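Local coordinates for dihydropteroate synthase (Stenotrophomonas maltophilia, PDB 7L6P), which probably condenses para-aminobenzoate with 6-hydroxymethyl-7,8-dihydropterin diphosphate to give 7,8-dihydropteroate, a magnesium-dependent step in folate biosynthesis, at residues 51-56 and 92-97; 66-71 and 96-101. All blocks are in the same frame, centred on the assembly; numbering follows the deposited sequence.

Interaction 1: 51-56 and 92-97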
loop_
_atom_site.group_PDB
_atom_site.type_symbol
_atom_site.label_atom_id
_atom_site.label_comp_id
_atom_site.label_asym_id
_atom_site.label_seq_id
_atom_site.Cartn_x
_atom_site.Cartn_y
_atom_site.Cartn_z
ATOM N N GLU A 51 -8.733 -27.237 -16.183
ATOM C CA GLU A 51 -9.400 -27.314 -14.885
ATOM C C GLU A 51 -8.647 -26.510 -13.834
ATOM O O GLU A 51 -9.259 -25.932 -12.930
ATOM C CB GLU A 51 -9.555 -28.772 -14.450
ATOM N N ALA A 52 -7.314 -26.485 -13.923
ATOM C CA ALA A 52 -6.508 -25.690 -13.001
ATOM C C ALA A 52 -6.794 -24.192 -13.137
ATOM O O ALA A 52 -6.942 -23.488 -12.129
ATOM C CB ALA A 52 -5.028 -25.963 -13.247
ATOM N N ALA A 53 -6.862 -23.683 -14.379
ATOM C CA ALA A 53 -7.077 -22.252 -14.597
ATOM C C ALA A 53 -8.467 -21.826 -14.154
ATOM O O ALA A 53 -8.642 -20.734 -13.603
ATOM C CB ALA A 53 -6.858 -21.895 -16.067
ATOM N N VAL A 54 -9.476 -22.649 -14.439
ATOM C CA VAL A 54 -10.831 -22.348 -13.992
ATOM C C VAL A 54 -10.890 -22.298 -12.471
ATOM O O VAL A 54 -11.427 -21.353 -11.885
ATOM C CB VAL A 54 -11.822 -23.374 -14.561
ATOM C CG1 VAL A 54 -13.168 -23.224 -13.884
ATOM C CG2 VAL A 54 -11.956 -23.183 -16.063
ATOM N N ALA A 55 -10.330 -23.312 -11.809
ATOM C CA ALA A 55 -10.262 -23.295 -10.348
ATOM C C ALA A 55 -9.549 -22.044 -9.851
ATOM O O ALA A 55 -9.986 -21.416 -8.879
ATOM C CB ALA A 55 -9.559 -24.550 -9.842
ATOM N N HIS A 56 -8.465 -21.650 -10.524
ATOM C CA HIS A 56 -7.752 -20.437 -10.140
ATOM C C HIS A 56 -8.634 -19.206 -10.313
ATOM O O HIS A 56 -8.640 -18.313 -9.457
ATOM C CB HIS A 56 -6.463 -20.320 -10.958
ATOM C CG HIS A 56 -5.669 -19.081 -10.681
ATOM N ND1 HIS A 56 -5.180 -18.772 -9.431
ATOM C CD2 HIS A 56 -5.261 -18.083 -11.499
ATOM C CE1 HIS A 56 -4.520 -17.628 -9.487
ATOM N NE2 HIS A 56 -4.552 -17.190 -10.731
ATOM N N ILE A 92 -10.440 -20.742 -24.805
ATOM C CA ILE A 92 -11.881 -20.914 -25.026
ATOM C C ILE A 92 -12.529 -21.792 -23.959
ATOM O O ILE A 92 -13.550 -21.375 -23.387
ATOM C CB ILE A 92 -12.154 -21.400 -26.456
ATOM C CG1 ILE A 92 -11.738 -20.329 -27.459
ATOM C CG2 ILE A 92 -13.634 -21.697 -26.638
ATOM C CD1 ILE A 92 -12.486 -19.032 -27.260
ATOM N N PRO A 93 -12.017 -22.993 -23.640
ATOM C CA PRO A 93 -12.648 -23.753 -22.548
ATOM C C PRO A 93 -12.616 -23.011 -21.229
ATOM O O PRO A 93 -13.575 -23.098 -20.453
ATOM C CB PRO A 93 -11.834 -25.058 -22.494
ATOM C CG PRO A 93 -10.546 -24.735 -23.159
ATOM C CD PRO A 93 -10.897 -23.745 -24.236
ATOM N N VAL A 94 -11.546 -22.261 -20.960
ATOM C CA VAL A 94 -11.459 -21.556 -19.687
ATOM C C VAL A 94 -12.492 -20.439 -19.627
ATOM O O VAL A 94 -13.075 -20.175 -18.572
ATOM C CB VAL A 94 -10.032 -21.027 -19.465
ATOM C CG1 VAL A 94 -9.963 -20.149 -18.216
ATOM C CG2 VAL A 94 -9.057 -22.181 -19.351
ATOM N N ILE A 95 -12.762 -19.789 -20.757
ATOM C CA ILE A 95 -13.761 -18.727 -20.768
ATOM C C ILE A 95 -15.162 -19.315 -20.678
ATOM O O ILE A 95 -15.991 -18.857 -19.883
ATOM C CB ILE A 95 -13.613 -17.845 -22.018
ATOM C CG1 ILE A 95 -12.309 -17.062 -21.971
ATOM C CG2 ILE A 95 -14.727 -16.836 -22.050
ATOM C CD1 ILE A 95 -12.064 -16.237 -23.200
ATOM N N GLU A 96 -15.455 -20.330 -21.497
ATOM C CA GLU A 96 -16.783 -20.938 -21.463
ATOM C C GLU A 96 -17.159 -21.360 -20.049
ATOM O O GLU A 96 -18.244 -21.027 -19.558
ATOM C CB GLU A 96 -16.863 -22.136 -22.413
ATOM C CG GLU A 96 -17.045 -21.772 -23.876
ATOM C CD GLU A 96 -16.943 -22.977 -24.794
ATOM O OE1 GLU A 96 -16.305 -23.976 -24.405
ATOM O OE2 GLU A 96 -17.528 -22.937 -25.896
ATOM N N GLN A 97 -16.255 -22.070 -19.369
ATOM C CA GLN A 97 -16.570 -22.612 -18.049
ATOM C C GLN A 97 -16.654 -21.511 -16.998
ATOM O O GLN A 97 -17.576 -21.499 -16.174
ATOM C CB GLN A 97 -15.537 -23.661 -17.647
ATOM C CG GLN A 97 -15.909 -25.068 -18.073
ATOM C CD GLN A 97 -14.738 -26.029 -17.986
ATOM O OE1 GLN A 97 -14.489 -26.631 -16.935
ATOM N NE2 GLN A 97 -14.005 -26.174 -19.090
#
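V54 meets V94 and Q97 with one methyl, because its first torsion (chi1 169°) sets CG1 anti to the backbone N and swings CG2 out on the N side, toward the neighbouring helix. V94 has nearly the same setting (chi1 173°), which presents both of its methyls to A53. The CG2 of V54 lies against the backbone of V94, 4.0 Å from its CA, and against the CB of Q97 at 3.9 Å, so it rests between two residues about one helical turn apart. A53 meets the methyl end of V94: its CB is 4.0 Å from V94 CG2 and 4.2 Å from V94 CG1, lying across the fork of the valine. Q97 joins through its first methylene, its side chain crossing that of V54 at about a right angle. The CA atoms of V54 and V94 are 5.8 Å apart, the nearest pair between the segments. V36, in the loop after strand 29-35, touches both A53 and V94. The axes approach to 9.3 Å and run in the same general sense, 39° apart, the packing of neighbouring outer helices in a TIM barrel, here those following the first and second strands.

Interaction 2: 66-71 and 96-101; sequences DLLDIG and EQLAAR
L98 reaches the strand with a single methyl, CD1, which comes up to the ends of both I70 and L68. Its contact with I70 is the closer: CD1 of L98 lies 3.7 Å from CD1 of I70, methyl to methyl, while the two side chains cross obliquely. L68 approaches the same methyl from the earlier part of the strand, its own CD1 standing 4.3 Å from CD1 of L98. The bend in I70 helps this convergence: with chi2 at -55° its CD1 leans back toward L68 instead of continuing outward, so L98 CD1 meets the two residues at neighbouring points. L68, by contrast, is extended at its second torsion (chi2 177°) and projects directly at the helix. L68 and I70 lie on the outer face of strand 67-71, whereas D69 between them faces the barrel interior, where its carboxylate makes a salt bridge with R269 and hydrogen bonds with S107 and N128. Around the apolar contact, L60 and V61 of helix 49-62 cover L68, and V91 and I95 pack on I70. All three side chains are hydrocarbon and buried, and the contact between these segments is made by methyl groups alone; strand and helix thus meet here in an apolar contact of dispersion and water exclusion, with no polar bond between the two segments to add direction.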
loop_
_atom_site.group_PDB
_atom_site.type_symbol
_atom_site.label_atom_id
_atom_site.label_comp_id
_atom_site.label_asym_id
_atom_site.label_seq_id
_atom_site.Cartn_x
_atom_site.Cartn_y
_atom_site.Cartn_z
ATOM N N ASP A 66 -13.320 -8.495 -9.044
ATOM C CA ASP A 66 -14.523 -8.042 -9.738
ATOM C C ASP A 66 -14.570 -8.496 -11.180
ATOM O O ASP A 66 -15.644 -8.493 -11.776
ATOM C CB ASP A 66 -14.610 -6.515 -9.717
ATOM C CG ASP A 66 -14.529 -5.944 -8.303
ATOM O OD1 ASP A 66 -15.555 -5.969 -7.562
ATOM O OD2 ASP A 66 -13.402 -5.526 -7.924
ATOM N N LEU A 67 -13.442 -8.902 -11.747
ATOM C CA LEU A 67 -13.415 -9.380 -13.119
ATOM C C LEU A 67 -12.120 -10.148 -13.316
ATOM O O LEU A 67 -11.168 -10.004 -12.544
ATOM C CB LEU A 67 -13.556 -8.225 -14.128
ATOM C CG LEU A 67 -12.477 -7.145 -14.260
ATOM C CD1 LEU A 67 -12.660 -6.370 -15.581
ATOM C CD2 LEU A 67 -12.469 -6.192 -13.076
ATOM N N LEU A 68 -12.112 -10.994 -14.338
ATOM C CA LEU A 68 -10.993 -11.879 -14.622
ATOM C C LEU A 68 -10.496 -11.661 -16.044
ATOM O O LEU A 68 -11.274 -11.350 -16.948
ATOM C CB LEU A 68 -11.405 -13.336 -14.425
ATOM C CG LEU A 68 -11.881 -13.688 -13.017
ATOM C CD1 LEU A 68 -12.329 -15.127 -12.991
ATOM C CD2 LEU A 68 -10.775 -13.443 -11.986
ATOM N N ASP A 69 -9.191 -11.817 -16.243
ATOM C CA ASP A 69 -8.566 -11.622 -17.546
ATOM C C ASP A 69 -7.903 -12.924 -17.970
ATOM O O ASP A 69 -6.971 -13.384 -17.307
ATOM C CB ASP A 69 -7.537 -10.494 -17.511
ATOM C CG ASP A 69 -7.185 -10.000 -18.900
ATOM O OD1 ASP A 69 -8.113 -9.929 -19.746
ATOM O OD2 ASP A 69 -5.991 -9.688 -19.151
ATOM N N ILE A 70 -8.375 -13.505 -19.075
ATOM C CA ILE A 70 -7.951 -14.830 -19.521
ATOM C C ILE A 70 -6.988 -14.672 -20.689
ATOM O O ILE A 70 -7.321 -14.034 -21.690
ATOM C CB ILE A 70 -9.152 -15.700 -19.917
ATOM C CG1 ILE A 70 -10.253 -15.617 -18.856
ATOM C CG2 ILE A 70 -8.716 -17.141 -20.119
ATOM C CD1 ILE A 70 -9.803 -15.953 -17.472
ATOM N N GLY A 71 -5.792 -15.233 -20.557
ATOM C CA GLY A 71 -4.780 -15.125 -21.591
ATOM C C GLY A 71 -4.058 -16.442 -21.805
ATOM O O GLY A 71 -3.827 -17.212 -20.869
ATOM N N GLU A 96 -15.455 -20.330 -21.497
ATOM C CA GLU A 96 -16.783 -20.938 -21.463
ATOM C C GLU A 96 -17.159 -21.360 -20.049
ATOM O O GLU A 96 -18.244 -21.027 -19.558
ATOM C CB GLU A 96 -16.863 -22.136 -22.413
ATOM C CG GLU A 96 -17.045 -21.772 -23.876
ATOM C CD GLU A 96 -16.943 -22.977 -24.794
ATOM O OE1 GLU A 96 -16.305 -23.976 -24.405
ATOM O OE2 GLU A 96 -17.528 -22.937 -25.896
ATOM N N GLN A 97 -16.255 -22.070 -19.369
ATOM C CA GLN A 97 -16.570 -22.612 -18.049
ATOM C C GLN A 97 -16.654 -21.511 -16.998
ATOM O O GLN A 97 -17.576 -21.499 -16.174
ATOM C CB GLN A 97 -15.537 -23.661 -17.647
ATOM C CG GLN A 97 -15.909 -25.068 -18.073
ATOM C CD GLN A 97 -14.738 -26.029 -17.986
ATOM O OE1 GLN A 97 -14.489 -26.631 -16.935
ATOM N NE2 GLN A 97 -14.005 -26.174 -19.090
ATOM N N LEU A 98 -15.684 -20.591 -16.993
ATOM C CA LEU A 98 -15.713 -19.501 -16.019
ATOM C C LEU A 98 -16.948 -18.627 -16.202
ATOM O O LEU A 98 -17.498 -18.107 -15.224
ATOM C CB LEU A 98 -14.443 -18.660 -16.116
ATOM C CG LEU A 98 -13.230 -19.279 -15.436
ATOM C CD1 LEU A 98 -11.999 -18.459 -15.756
ATOM C CD2 LEU A 98 -13.448 -19.382 -13.936
ATOM N N ALA A 99 -17.366 -18.414 -17.448
ATOM C CA ALA A 99 -18.582 -17.648 -17.701
ATOM C C ALA A 99 -19.796 -18.319 -17.073
ATOM O O ALA A 99 -20.700 -17.642 -16.570
ATOM C CB ALA A 99 -18.793 -17.466 -19.207
ATOM N N ALA A 100 -19.828 -19.646 -17.088
ATOM C CA ALA A 100 -20.971 -20.388 -16.579
ATOM C C ALA A 100 -20.961 -20.549 -15.064
ATOM O O ALA A 100 -21.986 -20.943 -14.496
ATOM C CB ALA A 100 -21.034 -21.765 -17.245
ATOM N N ARG A 101 -19.839 -20.279 -14.395
ATOM C CA ARG A 101 -19.723 -20.536 -12.966
ATOM C C ARG A 101 -19.456 -19.288 -12.133
ATOM O O ARG A 101 -19.329 -19.401 -10.909
ATOM C CB ARG A 101 -18.633 -21.587 -12.715
ATOM C CG ARG A 101 -19.042 -22.947 -13.264
ATOM C CD ARG A 101 -17.890 -23.908 -13.423
ATOM N NE ARG A 101 -17.343 -24.332 -12.143
ATOM C CZ ARG A 101 -16.422 -25.275 -12.013
ATOM N NH1 ARG A 101 -15.938 -25.915 -13.068
ATOM N NH2 ARG A 101 -15.987 -25.595 -10.796
#

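The two contacts lie side by side, their centres about 7 Å apart, and both use helix 84-101. Along the chain the order is helix 49-62, strand 67-71, helix 84-101: interaction 1 joins the two helices, and interaction 2 lays the second helix on the strand preceding it in the eight-stranded parallel barrel. They merge physically, since CD2 of L98 touches the backbone O of V54 at 3.5 Å and CG1 of V94 meets CG2 of I70 at 3.8 Å. V94 and L98, one turn apart on helix 84-101, therefore each touch both helix 49-62 and strand 67-71, making one continuous layer between the outer helices and the barrel wall of this pterin-binding fold.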